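Local coordinates for putative phosphosugar isomerase (Clostridium difficile, PDB 3G68), which probably acts as a phosphosugar isomerase of the double-SIS type, likely binding carbohydrate derivatives much as the isomerase part of GlmS does, at residues Glu244-Gly249 / Thr272-Val277. Residues are numbered along the deposited sequence; the frame is centred on the assembly and turned at random.
Sequences EEFIHG and TKMIDV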
ATOM      1  N   GLU B 244      46.106  22.914  31.961  1.00 15.52           N
ATOM      2  CA  GLU B 244      47.518  23.256  32.163  1.00 18.07           C
ATOM      3  C   GLU B 244      47.771  24.167  33.355  1.00 17.98           C
ATOM      4  O   GLU B 244      48.709  23.905  34.110  1.00 18.86           O
ATOM      5  CB  GLU B 244      48.158  23.849  30.915  1.00 19.67           C
ATOM      6  CG  GLU B 244      48.956  22.854  30.110  1.00 26.18           C
ATOM      7  CD  GLU B 244      50.197  22.398  30.811  1.00 27.99           C
ATOM      8  OE1 GLU B 244      50.556  21.232  30.610  1.00 34.18           O
ATOM      9  OE2 GLU B 244      50.807  23.169  31.584  1.00 33.94           O
ATOM     10  N   GLU B 245      46.962  25.215  33.513  1.00 18.21           N
ATOM     11  CA  GLU B 245      47.155  26.142  34.628  1.00 19.98           C
ATOM     12  C   GLU B 245      46.933  25.465  35.977  1.00 17.63           C
ATOM     13  O   GLU B 245      47.625  25.783  36.949  1.00 18.01           O
ATOM     14  CB  GLU B 245      46.326  27.427  34.517  1.00 21.20           C
ATOM     15  CG  GLU B 245      44.829  27.266  34.611  1.00 25.98           C
ATOM     16  CD  GLU B 245      44.081  28.512  35.068  1.00 24.36           C
ATOM     17  OE1 GLU B 245      44.475  29.118  36.097  1.00 32.13           O
ATOM     18  OE2 GLU B 245      43.051  28.827  34.429  1.00 18.19           O
ATOM     19  N   PHE B 246      46.015  24.499  36.036  1.00 14.03           N
ATOM     20  CA  PHE B 246      45.803  23.757  37.276  1.00 12.82           C
ATOM     21  C   PHE B 246      47.099  23.031  37.678  1.00 12.88           C
ATOM     22  O   PHE B 246      47.448  22.950  38.842  1.00 13.20           O
ATOM     23  CB  PHE B 246      44.663  22.758  37.124  1.00 11.10           C
ATOM     24  CG  PHE B 246      44.374  21.987  38.364  1.00 10.46           C
ATOM     25  CD1 PHE B 246      45.041  20.794  38.629  1.00 11.33           C
ATOM     26  CD2 PHE B 246      43.413  22.443  39.272  1.00 12.75           C
ATOM     27  CE1 PHE B 246      44.753  20.076  39.762  1.00 11.06           C
ATOM     28  CE2 PHE B 246      43.116  21.741  40.428  1.00  9.07           C
ATOM     29  CZ  PHE B 246      43.774  20.541  40.678  1.00 12.73           C
ATOM     30  N   ILE B 247      47.814  22.519  36.697  1.00 14.86           N
ATOM     31  CA  ILE B 247      49.085  21.825  36.952  1.00 16.12           C
ATOM     32  C   ILE B 247      50.111  22.779  37.562  1.00 17.08           C
ATOM     33  O   ILE B 247      50.927  22.368  38.370  1.00 17.74           O
ATOM     34  CB  ILE B 247      49.653  21.163  35.648  1.00 17.22           C
ATOM     35  CG1 ILE B 247      48.660  20.133  35.109  1.00 18.02           C
ATOM     36  CG2 ILE B 247      50.992  20.470  35.905  1.00 17.16           C
ATOM     37  CD1 ILE B 247      49.028  19.586  33.734  1.00 16.46           C
ATOM     38  N   HIS B 248      50.054  24.056  37.195  1.00 17.24           N
ATOM     39  CA  HIS B 248      50.979  25.048  37.732  1.00 17.60           C
ATOM     40  C   HIS B 248      50.597  25.533  39.148  1.00 15.53           C
ATOM     41  O   HIS B 248      50.278  26.706  39.349  1.00 16.73           O
ATOM     42  CB  HIS B 248      51.139  26.201  36.746  1.00 18.79           C
ATOM     43  CG  HIS B 248      52.004  25.859  35.574  1.00 23.52           C
ATOM     44  ND1 HIS B 248      53.336  26.208  35.513  1.00 25.60           N
ATOM     45  CD2 HIS B 248      51.738  25.177  34.436  1.00 27.85           C
ATOM     46  CE1 HIS B 248      53.847  25.767  34.377  1.00 27.85           C
ATOM     47  NE2 HIS B 248      52.900  25.142  33.705  1.00 28.79           N
ATOM     48  N   GLY B 249      50.586  24.581  40.089  1.00 13.90           N
ATOM     49  CA  GLY B 249      50.483  24.848  41.514  1.00 12.76           C
ATOM     50  C   GLY B 249      49.176  24.627  42.232  1.00 11.81           C
ATOM     51  O   GLY B 249      49.182  24.567  43.468  1.00 11.30           O
ATOM     52  N   THR B 272      43.044  11.048  32.164  1.00 15.86           N
ATOM     53  CA  THR B 272      42.952   9.818  32.966  1.00 15.69           C
ATOM     54  C   THR B 272      43.924   9.859  34.123  1.00 16.28           C
ATOM     55  O   THR B 272      43.544   9.520  35.248  1.00 17.56           O
ATOM     56  CB  THR B 272      43.234   8.560  32.139  1.00 17.15           C
ATOM     57  OG1 THR B 272      42.302   8.517  31.063  1.00 19.09           O
ATOM     58  CG2 THR B 272      43.087   7.298  33.000  1.00 18.99           C
ATOM     59  N   LYS B 273      45.176  10.247  33.849  1.00 16.41           N
ATOM     60  CA  LYS B 273      46.189  10.381  34.907  1.00 16.13           C
ATOM     61  C   LYS B 273      45.811  11.465  35.931  1.00 16.06           C
ATOM     62  O   LYS B 273      46.037  11.285  37.121  1.00 14.42           O
ATOM     63  CB  LYS B 273      47.600  10.657  34.327  1.00 17.18           C
ATOM     64  CG  LYS B 273      48.175   9.491  33.502  1.00 19.90           C
ATOM     65  CD  LYS B 273      49.535   9.803  32.868  1.00 18.78           C
HETATM   66  N   MSE B 274      45.252  12.582  35.465  1.00 16.21           N
HETATM   67  CA  MSE B 274      44.805  13.654  36.362  1.00 16.70           C
HETATM   68  C   MSE B 274      43.760  13.074  37.339  1.00 17.20           C
HETATM   69  O   MSE B 274      43.884  13.243  38.557  1.00 18.46           O
HETATM   70  CB  MSE B 274      44.202  14.829  35.571  1.00 17.76           C
HETATM   71  CG  MSE B 274      43.638  15.972  36.428  1.00 20.06           C
HETATM   72 SE   MSE B 274      45.024  16.899  37.401  0.75 24.75          SE
HETATM   73  CE  MSE B 274      45.583  18.286  36.022  1.00 13.35           C
ATOM     74  N   ILE B 275      42.748  12.390  36.792  1.00 15.89           N
ATOM     75  CA  ILE B 275      41.660  11.810  37.585  1.00 15.47           C
ATOM     76  C   ILE B 275      42.213  10.813  38.608  1.00 16.39           C
ATOM     77  O   ILE B 275      41.824  10.828  39.775  1.00 15.96           O
ATOM     78  CB  ILE B 275      40.559  11.163  36.696  1.00 16.39           C
ATOM     79  CG1 ILE B 275      39.824  12.264  35.894  1.00 15.63           C
ATOM     80  CG2 ILE B 275      39.569  10.386  37.568  1.00 16.20           C
ATOM     81  CD1 ILE B 275      38.936  11.763  34.749  1.00 16.43           C
ATOM     82  N   ASP B 276      43.124   9.960  38.169  1.00 16.64           N
ATOM     83  CA  ASP B 276      43.722   8.967  39.059  1.00 17.84           C
ATOM     84  C   ASP B 276      44.500   9.614  40.200  1.00 16.94           C
ATOM     85  O   ASP B 276      44.319   9.217  41.352  1.00 17.56           O
ATOM     86  CB  ASP B 276      44.592   7.967  38.268  1.00 16.98           C
ATOM     87  CG  ASP B 276      43.759   7.084  37.296  1.00 26.58           C
ATOM     88  OD1 ASP B 276      42.489   7.138  37.313  1.00 29.76           O
ATOM     89  OD2 ASP B 276      44.382   6.328  36.504  1.00 29.96           O
ATOM     90  N   VAL B 277      45.340  10.606  39.903  1.00 14.74           N
ATOM     91  CA  VAL B 277      46.112  11.281  40.962  1.00 15.01           C
ATOM     92  C   VAL B 277      45.169  11.974  41.945  1.00 13.65           C
ATOM     93  O   VAL B 277      45.261  11.777  43.182  1.00 12.20           O
ATOM     94  CB  VAL B 277      47.149  12.279  40.405  1.00 16.85           C
ATOM     95  CG1 VAL B 277      47.847  13.053  41.537  1.00 16.61           C
ATOM     96  CG2 VAL B 277      48.159  11.529  39.527  1.00 18.53           C
TER
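A Met-aromatic contact between two helices flanking the second parallel sheet of this double-SIS protein is made as selenomethionine Met274 of helix 271-279 reaches across to Phe246 and Ile247 of helix 243-250. The selenium lies 4.9 Å from the centroid of the Phe246 ring and 59° off its normal, an oblique approach. Its nearest ring atom is Phe246 CE1, 4.0 Å from Met274 SE, while the terminal methyl CE sits 3.7 Å from Phe246 CD1. Met274 CE also lies 3.7 Å from Ile247 CG1, so that the methyl rests against both CD1 and the aliphatic branch. Met274 starts out with CG anti to the backbone N (chi1 177°), then bends at chi2 and chi3, which brings its methyl up to both side chains. The nearest CA atoms, of Ile247 and Met274, are 9.2 Å apart, and the contact is made by side chains alone, without a hydrogen bond. Each helix follows a strand of the α/β sandwich: helix 243-250 comes directly after strand 238-242, outermost in the sheet within this chain, helix 271-279 after strand 258-264 and a connecting loop. Met274 also rests on Ile262 of that strand, and Phe246 on Ile254 in a loop. Ile247 touches Arg270, whose NH2 forms a salt bridge with Glu244 OE1, an ionic tie between helix 243-250 and the residue just ahead of helix 271-279.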